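Local coordinates for protein mevalonate kinase, putative (Leishmania major, PDB 2HFS) that probably phosphorylates (R)-mevalonate with ATP to give (R)-5-phosphomevalonate and ADP, an early step of isoprenoid and sterol biosynthesis, at residues P65-Y70 against F318-T323; L106-S109 against G113-A116; V191-G196 against K307-K312; K282-G287 against I291-A296; L58-Q63 against D76-A81. One frame throughout, in Å; residues are numbered along the deposited sequence.

Contact 1: residues P65-Y70 against F318-T323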
# COMPACT_ATOMS: atom_id res chain seq x y z
N PRO A 65 12.74 -8.89 1.50
CA PRO A 65 12.55 -9.87 0.46
C PRO A 65 11.88 -9.27 -0.79
O PRO A 65 10.84 -9.76 -1.23
CB PRO A 65 11.64 -10.92 1.12
CG PRO A 65 10.84 -10.16 2.12
CD PRO A 65 11.76 -9.04 2.59
N ALA A 66 12.49 -8.23 -1.33
CA ALA A 66 11.96 -7.55 -2.49
C ALA A 66 12.07 -8.42 -3.75
O ALA A 66 12.93 -9.30 -3.84
CB ALA A 66 12.68 -6.22 -2.69
N ILE A 67 11.15 -8.21 -4.69
CA ILE A 67 11.25 -8.90 -5.99
C ILE A 67 12.58 -8.54 -6.67
O ILE A 67 13.17 -7.50 -6.34
CB ILE A 67 10.05 -8.54 -6.92
CG1 ILE A 67 9.94 -7.02 -7.12
CG2 ILE A 67 8.77 -9.09 -6.34
CD1 ILE A 67 9.21 -6.64 -8.37
N PRO A 68 13.05 -9.36 -7.61
CA PRO A 68 14.35 -9.12 -8.25
C PRO A 68 14.47 -7.75 -8.90
O PRO A 68 13.60 -7.35 -9.69
CB PRO A 68 14.43 -10.22 -9.31
CG PRO A 68 13.58 -11.31 -8.77
CD PRO A 68 12.42 -10.59 -8.13
N GLY A 69 15.55 -7.04 -8.56
CA GLY A 69 15.85 -5.72 -9.11
C GLY A 69 15.20 -4.51 -8.45
O GLY A 69 15.61 -3.37 -8.70
N TYR A 70 14.19 -4.76 -7.62
CA TYR A 70 13.42 -3.69 -7.00
C TYR A 70 14.30 -2.80 -6.12
O TYR A 70 14.24 -1.58 -6.23
CB TYR A 70 12.22 -4.20 -6.19
CG TYR A 70 11.51 -3.08 -5.42
CD1 TYR A 70 10.39 -2.46 -5.96
CD2 TYR A 70 11.97 -2.65 -4.17
CE1 TYR A 70 9.74 -1.42 -5.28
CE2 TYR A 70 11.32 -1.59 -3.48
CZ TYR A 70 10.20 -1.00 -4.05
OH TYR A 70 9.52 0.01 -3.41
N PHE A 318 4.24 -13.13 -9.30
CA PHE A 318 4.55 -13.15 -7.89
C PHE A 318 3.24 -13.33 -7.18
O PHE A 318 2.27 -12.64 -7.50
CB PHE A 318 5.21 -11.83 -7.47
CG PHE A 318 6.44 -11.49 -8.26
CD1 PHE A 318 6.42 -10.47 -9.21
CD2 PHE A 318 7.63 -12.21 -8.09
CE1 PHE A 318 7.55 -10.15 -9.95
CE2 PHE A 318 8.77 -11.89 -8.83
CZ PHE A 318 8.72 -10.87 -9.75
N ILE A 319 3.19 -14.28 -6.25
CA ILE A 319 1.96 -14.55 -5.51
C ILE A 319 2.25 -14.49 -4.03
O ILE A 319 3.17 -15.14 -3.53
CB ILE A 319 1.33 -15.92 -5.90
CG1 ILE A 319 1.17 -16.04 -7.42
CG2 ILE A 319 -0.02 -16.09 -5.17
CD1 ILE A 319 1.00 -17.50 -7.96
N TRP A 320 1.45 -13.71 -3.32
CA TRP A 320 1.64 -13.49 -1.90
C TRP A 320 0.34 -13.76 -1.16
O TRP A 320 -0.76 -13.51 -1.68
CB TRP A 320 2.11 -12.05 -1.66
CG TRP A 320 3.34 -11.68 -2.45
CD1 TRP A 320 4.58 -12.30 -2.39
CD2 TRP A 320 3.46 -10.64 -3.43
NE1 TRP A 320 5.45 -11.68 -3.27
CE2 TRP A 320 4.79 -10.67 -3.92
CE3 TRP A 320 2.57 -9.68 -3.95
CZ2 TRP A 320 5.26 -9.77 -4.89
CZ3 TRP A 320 3.03 -8.79 -4.92
CH2 TRP A 320 4.36 -8.84 -5.38
N ARG A 321 0.46 -14.31 0.04
CA ARG A 321 -0.67 -14.45 0.95
C ARG A 321 -0.53 -13.34 1.96
O ARG A 321 0.40 -13.33 2.75
CB ARG A 321 -0.65 -15.80 1.67
CG ARG A 321 -0.64 -16.99 0.75
CD ARG A 321 -0.43 -18.31 1.48
NE ARG A 321 -0.04 -19.38 0.56
CZ ARG A 321 -0.81 -20.42 0.27
NH1 ARG A 321 -2.01 -20.52 0.83
NH2 ARG A 321 -0.39 -21.35 -0.57
N TYR A 322 -1.44 -12.39 1.91
CA TYR A 322 -1.42 -11.29 2.84
C TYR A 322 -2.74 -11.30 3.62
O TYR A 322 -3.71 -11.91 3.18
CB TYR A 322 -1.22 -9.96 2.10
CG TYR A 322 0.21 -9.73 1.56
CD1 TYR A 322 0.44 -8.93 0.44
CD2 TYR A 322 1.31 -10.31 2.19
CE1 TYR A 322 1.75 -8.70 -0.05
CE2 TYR A 322 2.62 -10.10 1.71
CZ TYR A 322 2.83 -9.28 0.60
OH TYR A 322 4.11 -9.04 0.14
N THR A 323 -2.77 -10.64 4.77
CA THR A 323 -4.02 -10.57 5.55
C THR A 323 -4.29 -9.17 6.10
O THR A 323 -3.38 -8.37 6.33
CB THR A 323 -4.04 -11.56 6.75
OG1 THR A 323 -3.02 -11.20 7.68
CG2 THR A 323 -3.70 -13.00 6.34
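Ile67, the residue that meets both Phe318 and Trp320, accepts Tyr70 N on its carbonyl O at 3.2 Å, closing a type II beta turn. Gly69 of this turn is also the N-cap of helix 70-88. The contact itself is apolar. Ile67 CG2 stands over one face of the Phe318 ring, 3.6 Å from its centroid and 5° off the ring normal, a CH-pi contact over the middle of the ring. The same methyl lies in the plane of the Trp320 indole, at its edge, 3.9 Å from CZ2. CG1 sits between the backbone N and the carbonyl carbon (chi1 56°), which leaves CG2 anti to the carbonyl carbon and facing the ring; CD1 comes no nearer to Phe318 than 4.2 Å, at CE1. Pro68 CD adds an oblique touch on Phe318 CE2 at 3.9 Å. Along the strand, Phe318 CB lies over one indole face of Trp320, toward its rim, and Tyr322 OH, which bonds Val107 N, over the opposite face, also toward the rim. A turn leading into an N-domain helix thus rests on the outer strand of the C-terminal ferredoxin-like sheet, an interdomain junction of the two-domain GHMP kinase fold.

Contact 2: residues L106-S109 against G113-A116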
# COMPACT_ATOMS: atom_id res chain seq x y z
N LEU A 106 7.20 -8.25 4.56
CA LEU A 106 6.62 -7.57 3.38
C LEU A 106 7.54 -7.66 2.17
O LEU A 106 8.73 -7.42 2.29
CB LEU A 106 6.31 -6.11 3.67
CG LEU A 106 5.53 -5.31 2.61
CD1 LEU A 106 4.17 -5.92 2.42
CD2 LEU A 106 5.41 -3.83 3.02
N VAL A 107 6.98 -7.97 1.00
CA VAL A 107 7.74 -8.04 -0.25
C VAL A 107 7.61 -6.74 -1.07
O VAL A 107 6.59 -6.54 -1.72
CB VAL A 107 7.29 -9.27 -1.12
CG1 VAL A 107 7.94 -9.26 -2.56
CG2 VAL A 107 7.54 -10.58 -0.39
N PRO A 108 8.61 -5.87 -1.05
CA PRO A 108 8.55 -4.66 -1.88
C PRO A 108 8.40 -5.01 -3.34
O PRO A 108 9.13 -5.87 -3.86
CB PRO A 108 9.88 -3.97 -1.62
CG PRO A 108 10.28 -4.44 -0.25
CD PRO A 108 9.88 -5.93 -0.30
N SER A 109 7.41 -4.37 -3.96
CA SER A 109 7.02 -4.55 -5.35
C SER A 109 6.08 -3.38 -5.63
O SER A 109 5.43 -2.90 -4.71
CB SER A 109 6.28 -5.88 -5.52
OG SER A 109 6.02 -6.16 -6.88
N GLY A 113 2.72 -0.36 -1.59
CA GLY A 113 3.05 0.76 -0.69
C GLY A 113 4.34 0.60 0.11
O GLY A 113 4.48 1.13 1.23
N ALA A 114 5.30 -0.12 -0.47
CA ALA A 114 6.52 -0.49 0.24
C ALA A 114 7.40 0.69 0.59
O ALA A 114 8.08 0.67 1.63
CB ALA A 114 7.30 -1.52 -0.57
N SER A 115 7.42 1.71 -0.27
CA SER A 115 8.23 2.88 0.02
C SER A 115 7.70 3.60 1.27
O SER A 115 8.50 4.02 2.13
CB SER A 115 8.40 3.80 -1.22
OG SER A 115 7.24 4.55 -1.53
N ALA A 116 6.38 3.71 1.40
CA ALA A 116 5.79 4.23 2.64
C ALA A 116 6.12 3.36 3.86
O ALA A 116 6.44 3.90 4.91
CB ALA A 116 4.28 4.42 2.51
O HOH W 1 5.31 -0.67 -3.23
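Pro108 and Ala114 meet where the chain approaches helix 114-130 through a glycine-rich turn; the sequence here matches the second conserved motif of GHMP kinases, which in relatives wraps the phosphates of ATP at a helix N terminus. Apolar contacts come first. The methyl of Ala114 points into the preceding loop and lies 3.6 Å from Pro108 CA, with Pro108 CB at 3.7 Å, so it rests against the start of the pyrrolidine ring rather than its far rim. Leu106, with CG swung opposite its own backbone N (chi1 -172°), brings CD2 to 4.5 Å from Ala114 CA, a looser touch. Tyr70 packs on both Pro108 and Ala114, joining this contact to helix 70-88, while Leu106 also touches Ile41, Thr45 and Tyr322.

Side chains and backbone fix the start of the helix further. Gly113, the N-cap, takes a left-handed backbone conformation (phi 65°), and its O accepts Ser117 OG; Ser115, the second residue of the helix, bonds Glu147 OE2 through OG. The helix dipole would make this end slightly positive, a setting consistent with the phosphate-binding role of this motif in relatives.

No direct hydrogen bond joins the two segments; water supplies the polar link. One water bridges the loop to the first turn of the helix, donating to Ser109 O at 2.7 Å and accepting from Ala114 N at 2.8 Å.

Contact 3: residues V191-G196 against K307-K312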
# COMPACT_ATOMS: atom_id res chain seq x y z
N VAL A 191 -5.14 -12.80 -1.41
CA VAL A 191 -4.05 -13.24 -2.29
C VAL A 191 -3.73 -12.00 -3.14
O VAL A 191 -4.61 -11.46 -3.79
CB VAL A 191 -4.42 -14.42 -3.23
CG1 VAL A 191 -3.24 -14.79 -4.08
CG2 VAL A 191 -4.86 -15.64 -2.43
N VAL A 192 -2.50 -11.52 -3.06
CA VAL A 192 -2.12 -10.37 -3.87
C VAL A 192 -1.12 -10.86 -4.91
O VAL A 192 -0.24 -11.67 -4.60
CB VAL A 192 -1.53 -9.22 -3.04
CG1 VAL A 192 -1.17 -8.02 -3.95
CG2 VAL A 192 -2.49 -8.81 -1.92
N VAL A 193 -1.27 -10.39 -6.15
CA VAL A 193 -0.49 -10.95 -7.27
C VAL A 193 0.25 -9.83 -8.01
O VAL A 193 -0.36 -8.83 -8.39
CB VAL A 193 -1.42 -11.71 -8.26
CG1 VAL A 193 -0.65 -12.24 -9.44
CG2 VAL A 193 -2.17 -12.83 -7.56
N GLY A 194 1.55 -10.00 -8.22
CA GLY A 194 2.31 -9.02 -8.96
C GLY A 194 2.46 -9.41 -10.43
O GLY A 194 2.79 -10.58 -10.72
N THR A 195 2.27 -8.45 -11.34
CA THR A 195 2.35 -8.72 -12.78
C THR A 195 3.79 -8.61 -13.29
O THR A 195 4.11 -9.13 -14.35
CB THR A 195 1.47 -7.73 -13.60
OG1 THR A 195 1.89 -6.40 -13.32
CG2 THR A 195 -0.01 -7.76 -13.17
N GLY A 196 4.63 -7.89 -12.53
CA GLY A 196 6.02 -7.61 -12.94
C GLY A 196 6.12 -6.39 -13.86
O GLY A 196 7.20 -6.04 -14.34
N LYS A 307 -2.60 -22.29 -5.49
CA LYS A 307 -2.37 -23.47 -6.33
C LYS A 307 -2.84 -23.25 -7.77
O LYS A 307 -2.14 -23.59 -8.71
CB LYS A 307 -3.10 -24.69 -5.76
CG LYS A 307 -2.24 -25.54 -4.83
CD LYS A 307 -2.60 -27.04 -4.91
CE LYS A 307 -3.86 -27.41 -4.12
NZ LYS A 307 -3.95 -28.88 -3.84
N GLY A 308 -4.04 -22.67 -7.93
CA GLY A 308 -4.65 -22.49 -9.25
C GLY A 308 -3.94 -21.44 -10.10
O GLY A 308 -3.77 -21.61 -11.31
N LEU A 309 -3.51 -20.36 -9.46
CA LEU A 309 -2.70 -19.36 -10.14
C LEU A 309 -1.38 -19.96 -10.66
O LEU A 309 -0.95 -19.68 -11.78
CB LEU A 309 -2.43 -18.17 -9.22
CG LEU A 309 -3.64 -17.25 -8.93
CD1 LEU A 309 -3.30 -16.37 -7.75
CD2 LEU A 309 -4.06 -16.40 -10.16
N LYS A 310 -0.75 -20.77 -9.83
CA LYS A 310 0.55 -21.33 -10.19
C LYS A 310 0.42 -22.33 -11.35
O LYS A 310 1.28 -22.40 -12.22
CB LYS A 310 1.22 -21.99 -8.98
CG LYS A 310 1.81 -21.00 -7.97
CD LYS A 310 2.54 -21.71 -6.83
CE LYS A 310 2.94 -20.74 -5.71
N ALA A 311 -0.66 -23.10 -11.35
CA ALA A 311 -0.84 -24.11 -12.38
C ALA A 311 -1.38 -23.54 -13.69
O ALA A 311 -1.14 -24.11 -14.76
CB ALA A 311 -1.76 -25.21 -11.87
N LYS A 312 -2.09 -22.41 -13.60
CA LYS A 312 -2.96 -21.98 -14.69
C LYS A 312 -2.78 -20.55 -15.17
O LYS A 312 -3.32 -20.19 -16.21
CB LYS A 312 -4.43 -22.22 -14.32
CG LYS A 312 -4.75 -23.66 -13.91
CD LYS A 312 -4.57 -24.67 -15.04
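Leu309 of helix 299-312 reaches to strand 188-194 and meets Val193 head-on: Leu309 CD1 and Val193 CG2 approach tip to tip, 3.7 Å apart. Toward Val191 the same leucine comes in differently, the two side chains sliding past each other in opposite directions with Val191 CG1 4.0 Å from Leu309 CD1. One methyl therefore serves two strand residues, and the valine rotamers explain how. Both have chi1 close to 180°, which puts CG1 of Val191 on the side of its carbonyl carbon and CG2 of Val193 beside its backbone N; these two branches lean along the strand toward each other, and Leu309 CD1 rests over the pair. Val192, between the two valines, turns its side chain to the other face of the sheet, where it meets Tyr322. No polar bond crosses the contact, whose three touching residues are all buried. Leu309 also packs on Ile319 of strand 318-324 and on Thr272 of helix 264-275, while Val191 touches Val306 and Arg302, about one and two turns before Leu309. Helices lying across one face of a four-stranded antiparallel sheet in the order 280-284, 291-296, 188-194, 318-324 are characteristic of the ferredoxin-like C-terminal domain of GHMP kinases.

Contact 4: residues K282-G287 against I291-A296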
# COMPACT_ATOMS: atom_id res chain seq x y z
N LYS A 282 -9.72 -8.16 -8.27
CA LYS A 282 -9.69 -6.94 -9.06
C LYS A 282 -8.28 -6.41 -9.07
O LYS A 282 -7.48 -6.72 -8.18
CB LYS A 282 -10.63 -5.87 -8.48
CG LYS A 282 -10.34 -5.51 -7.00
CD LYS A 282 -11.31 -4.45 -6.47
CE LYS A 282 -11.02 -3.03 -7.00
NZ LYS A 282 -9.79 -2.45 -6.39
N LEU A 283 -7.99 -5.56 -10.03
CA LEU A 283 -6.74 -4.81 -10.01
C LEU A 283 -6.73 -3.94 -8.75
O LEU A 283 -7.78 -3.56 -8.25
CB LEU A 283 -6.58 -3.93 -11.24
CG LEU A 283 -7.49 -2.75 -11.55
CD1 LEU A 283 -7.14 -1.41 -10.82
CD2 LEU A 283 -7.39 -2.55 -13.08
N SER A 284 -5.54 -3.62 -8.26
CA SER A 284 -5.41 -2.79 -7.06
C SER A 284 -4.42 -1.68 -7.33
O SER A 284 -3.25 -1.95 -7.55
CB SER A 284 -4.94 -3.63 -5.87
OG SER A 284 -4.75 -2.81 -4.73
N GLY A 285 -4.89 -0.44 -7.30
CA GLY A 285 -4.00 0.70 -7.43
C GLY A 285 -4.02 1.27 -8.83
O GLY A 285 -5.08 1.40 -9.44
N THR A 286 -2.83 1.57 -9.35
CA THR A 286 -2.69 2.30 -10.62
C THR A 286 -3.28 1.54 -11.80
O THR A 286 -3.87 2.14 -12.69
CB THR A 286 -1.21 2.64 -10.88
OG1 THR A 286 -0.77 3.55 -9.88
CG2 THR A 286 -1.01 3.40 -12.21
N GLY A 287 -3.12 0.22 -11.79
CA GLY A 287 -3.54 -0.62 -12.91
C GLY A 287 -2.53 -0.58 -14.03
O GLY A 287 -1.44 0.00 -13.89
N ILE A 291 -0.29 -4.65 -9.26
CA ILE A 291 -0.86 -5.76 -8.50
C ILE A 291 -2.37 -5.91 -8.69
O ILE A 291 -3.08 -4.92 -9.04
CB ILE A 291 -0.56 -5.65 -6.96
CG1 ILE A 291 -1.03 -4.30 -6.36
CG2 ILE A 291 0.92 -5.91 -6.67
CD1 ILE A 291 -1.40 -4.39 -4.85
N ALA A 292 -2.83 -7.13 -8.45
CA ALA A 292 -4.24 -7.44 -8.27
C ALA A 292 -4.41 -8.02 -6.89
O ALA A 292 -3.44 -8.49 -6.28
CB ALA A 292 -4.74 -8.42 -9.32
N VAL A 293 -5.65 -7.99 -6.40
CA VAL A 293 -5.98 -8.52 -5.09
C VAL A 293 -7.21 -9.42 -5.19
O VAL A 293 -8.16 -9.09 -5.90
CB VAL A 293 -6.21 -7.37 -4.06
CG1 VAL A 293 -7.33 -6.39 -4.52
CG2 VAL A 293 -6.54 -7.94 -2.72
N ALA A 294 -7.16 -10.57 -4.52
CA ALA A 294 -8.31 -11.48 -4.48
C ALA A 294 -8.71 -11.66 -3.02
O ALA A 294 -7.83 -11.68 -2.14
CB ALA A 294 -7.93 -12.83 -5.10
N LEU A 295 -10.01 -11.78 -2.77
CA LEU A 295 -10.50 -12.08 -1.42
C LEU A 295 -10.88 -13.56 -1.32
O LEU A 295 -11.67 -14.06 -2.12
CB LEU A 295 -11.71 -11.22 -1.06
CG LEU A 295 -12.37 -11.44 0.30
CD1 LEU A 295 -11.48 -10.98 1.49
CD2 LEU A 295 -13.70 -10.73 0.34
N ALA A 296 -10.34 -14.24 -0.32
CA ALA A 296 -10.64 -15.66 -0.08
C ALA A 296 -11.58 -15.78 1.11
O ALA A 296 -11.60 -14.90 1.97
CB ALA A 296 -9.34 -16.44 0.18
O HOH W 2 -0.83 -1.51 -8.56
O HOH W 3 -2.64 -2.55 -10.66
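The flat backbone amides and carbonyls of Lys282 and Val293 pair in both directions: Val293 N reaches Lys282 O at 2.9 Å, and Lys282 N reaches Val293 O at 3.0 Å. The methyl of Ala292 lies beside the same lysine carbonyl, its CB 3.4 Å from Lys282 O. This hydrogen-bonded pair, followed by the non-hydrogen-bonded pair of Leu283 and Ala292, sets the antiparallel beta hairpin of strands 280-284 and 291-296; nearer the loop, Ser284 N gives a single bond to Ile291 O at 2.9 Å. The connecting loop carries the third, glycine-rich sequence motif of GHMP kinases, and Gly285 adopts backbone angles that a side chain would obstruct. On one face Lys282 runs alongside Val293, and Ile291 CD1 comes 3.7 Å from Ser284 OG, whose polar partner is Ile23 N. The lysine chain folds at chi3 and chi4 (-74° and -73°), returning NZ to Leu283 O at 3.0 Å; NZ also pairs with Glu27 and bonds Leu24 O. Leu283 and Ala292 diverge from each other, yet both touch Leu266 of helix 264-275. Toward the loop a water donates to Ser284 O at 2.7 Å and accepts from Ile291 N.

Contact 5: residues L58-Q63 against D76-A81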
# COMPACT_ATOMS: atom_id res chain seq x y z
N LEU A 58 24.39 7.54 7.04
CA LEU A 58 23.47 6.43 7.25
C LEU A 58 23.91 5.24 6.40
O LEU A 58 23.88 5.30 5.16
CB LEU A 58 22.03 6.85 6.90
CG LEU A 58 20.89 5.84 7.06
CD1 LEU A 58 20.69 5.52 8.55
CD2 LEU A 58 19.60 6.35 6.42
N GLN A 59 24.30 4.17 7.06
CA GLN A 59 24.71 2.95 6.35
C GLN A 59 23.51 2.02 6.21
O GLN A 59 22.97 1.59 7.22
CB GLN A 59 25.83 2.23 7.11
CG GLN A 59 27.05 3.10 7.46
CD GLN A 59 27.57 3.91 6.29
OE1 GLN A 59 27.74 3.39 5.18
NE2 GLN A 59 27.83 5.20 6.53
N VAL A 60 23.10 1.71 4.99
CA VAL A 60 21.88 0.92 4.79
C VAL A 60 22.18 -0.52 4.45
O VAL A 60 22.89 -0.81 3.46
CB VAL A 60 20.92 1.49 3.71
CG1 VAL A 60 19.67 0.59 3.53
CG2 VAL A 60 20.48 2.89 4.06
N ASP A 61 21.60 -1.40 5.25
CA ASP A 61 21.71 -2.84 5.06
C ASP A 61 20.30 -3.35 4.80
O ASP A 61 19.56 -3.71 5.71
CB ASP A 61 22.37 -3.47 6.30
CG ASP A 61 22.54 -4.97 6.20
OD1 ASP A 61 22.44 -5.58 5.08
OD2 ASP A 61 22.80 -5.63 7.23
N ASP A 62 19.93 -3.30 3.52
CA ASP A 62 18.57 -3.54 3.07
C ASP A 62 18.40 -5.02 2.75
O ASP A 62 18.87 -5.52 1.69
CB ASP A 62 18.27 -2.67 1.84
CG ASP A 62 16.78 -2.60 1.51
OD1 ASP A 62 16.02 -3.49 1.96
OD2 ASP A 62 16.31 -1.68 0.79
N GLN A 63 17.72 -5.72 3.65
CA GLN A 63 17.50 -7.15 3.51
C GLN A 63 16.05 -7.58 3.33
O GLN A 63 15.72 -8.75 3.47
CB GLN A 63 18.14 -7.90 4.68
CG GLN A 63 19.57 -7.51 4.93
CD GLN A 63 20.43 -8.66 5.38
OE1 GLN A 63 19.93 -9.72 5.78
NE2 GLN A 63 21.76 -8.45 5.31
N ASP A 76 18.22 5.15 -5.29
CA ASP A 76 18.45 6.59 -5.37
C ASP A 76 17.29 7.35 -4.71
O ASP A 76 17.54 8.28 -3.95
CB ASP A 76 18.68 7.05 -6.81
CG ASP A 76 20.04 6.58 -7.37
OD1 ASP A 76 20.91 6.15 -6.57
OD2 ASP A 76 20.32 6.63 -8.58
N GLU A 77 16.05 6.91 -4.98
CA GLU A 77 14.86 7.48 -4.34
C GLU A 77 14.86 7.26 -2.84
O GLU A 77 14.50 8.16 -2.06
CB GLU A 77 13.57 6.89 -4.93
CG GLU A 77 13.30 7.22 -6.38
CD GLU A 77 12.38 6.19 -7.04
OE1 GLU A 77 11.15 6.19 -6.75
OE2 GLU A 77 12.89 5.38 -7.83
N GLN A 78 15.25 6.05 -2.43
CA GLN A 78 15.39 5.75 -1.01
C GLN A 78 16.35 6.69 -0.29
O GLN A 78 16.05 7.14 0.81
CB GLN A 78 15.83 4.32 -0.78
CG GLN A 78 15.74 3.93 0.66
CD GLN A 78 16.26 2.56 0.88
OE1 GLN A 78 17.44 2.30 0.62
NE2 GLN A 78 15.40 1.64 1.36
N ILE A 79 17.51 6.94 -0.91
CA ILE A 79 18.50 7.86 -0.40
C ILE A 79 17.87 9.23 -0.12
O ILE A 79 18.05 9.81 0.95
CB ILE A 79 19.67 7.98 -1.41
CG1 ILE A 79 20.45 6.65 -1.51
CG2 ILE A 79 20.57 9.14 -1.05
CD1 ILE A 79 21.71 6.69 -2.34
N LYS A 80 17.13 9.75 -1.09
CA LYS A 80 16.47 11.04 -0.91
C LYS A 80 15.40 10.97 0.18
O LYS A 80 15.30 11.87 1.02
CB LYS A 80 15.87 11.54 -2.23
CG LYS A 80 16.90 11.96 -3.28
CD LYS A 80 16.22 12.53 -4.53
N ALA A 81 14.63 9.88 0.17
CA ALA A 81 13.55 9.65 1.13
C ALA A 81 14.07 9.65 2.57
O ALA A 81 13.54 10.36 3.43
CB ALA A 81 12.86 8.30 0.82
O HOH W 4 17.95 -0.14 -0.42
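Gln78 stretches from helix 70-88 toward Asp62 and Val60 of strand 58-62, its CG opposite the backbone N (chi1 -169°) and the chain extended beyond CG, which carries the terminal amide to the strand. The tighter part is a small polar ring: one water donates to Asp62 OD2 at 2.6 Å and to Gln78 OE1 at 2.7 Å. The direct link, Gln78 NE2 to Asp62 OD2, is weak at 3.5 Å; the amide and carboxylate planes are 31° apart. Gln78 NE2 has another partner in Asp118 OD2, OE1 is also bonded by Arg75 NH1, and Asp62 OD2 forms a salt bridge with Arg64. The looser part is the flank of Val60, whose CG1 comes to Gln78 OE1 only at 4.0 Å, while Gln63, on the more exposed side of the strand, bonds Asp61 through NE2 to OD1 at 3.0 Å. Strand and helix open a beta-alpha-beta unit completed by strand 97-103, which pairs in parallel with strand 58-62. With the amide bonded at both its oxygen and its nitrogen, the flip of Gln78 is well defined; Arg64 and the donating water would probably favour the ionised form of Asp62.

Contacts 1, 3 and 4 share the ferredoxin-like sheet: strand 188-194 pairs on one side with 318-324 (Trp320 N to Val192 O 2.9 Å) and on the other with 291-296 (Val191 O to Ala294 N 2.8 Å). Contact 1 joins that sheet to the N-terminal domain and touches contact 2, Ile67 N lying 3.2 Å from Pro108 O. Contacts 2 and 4 contain two glycine-rich GHMP motifs, one from each domain; their centres are 15 Å apart and nearest atoms about 5 Å, consistent with a shared active-site cleft. Contact 5 adjoins contact 1 in sequence, centres about 19 Å apart, and lies across the chain's centre from contact 4, about 28 Å between centres.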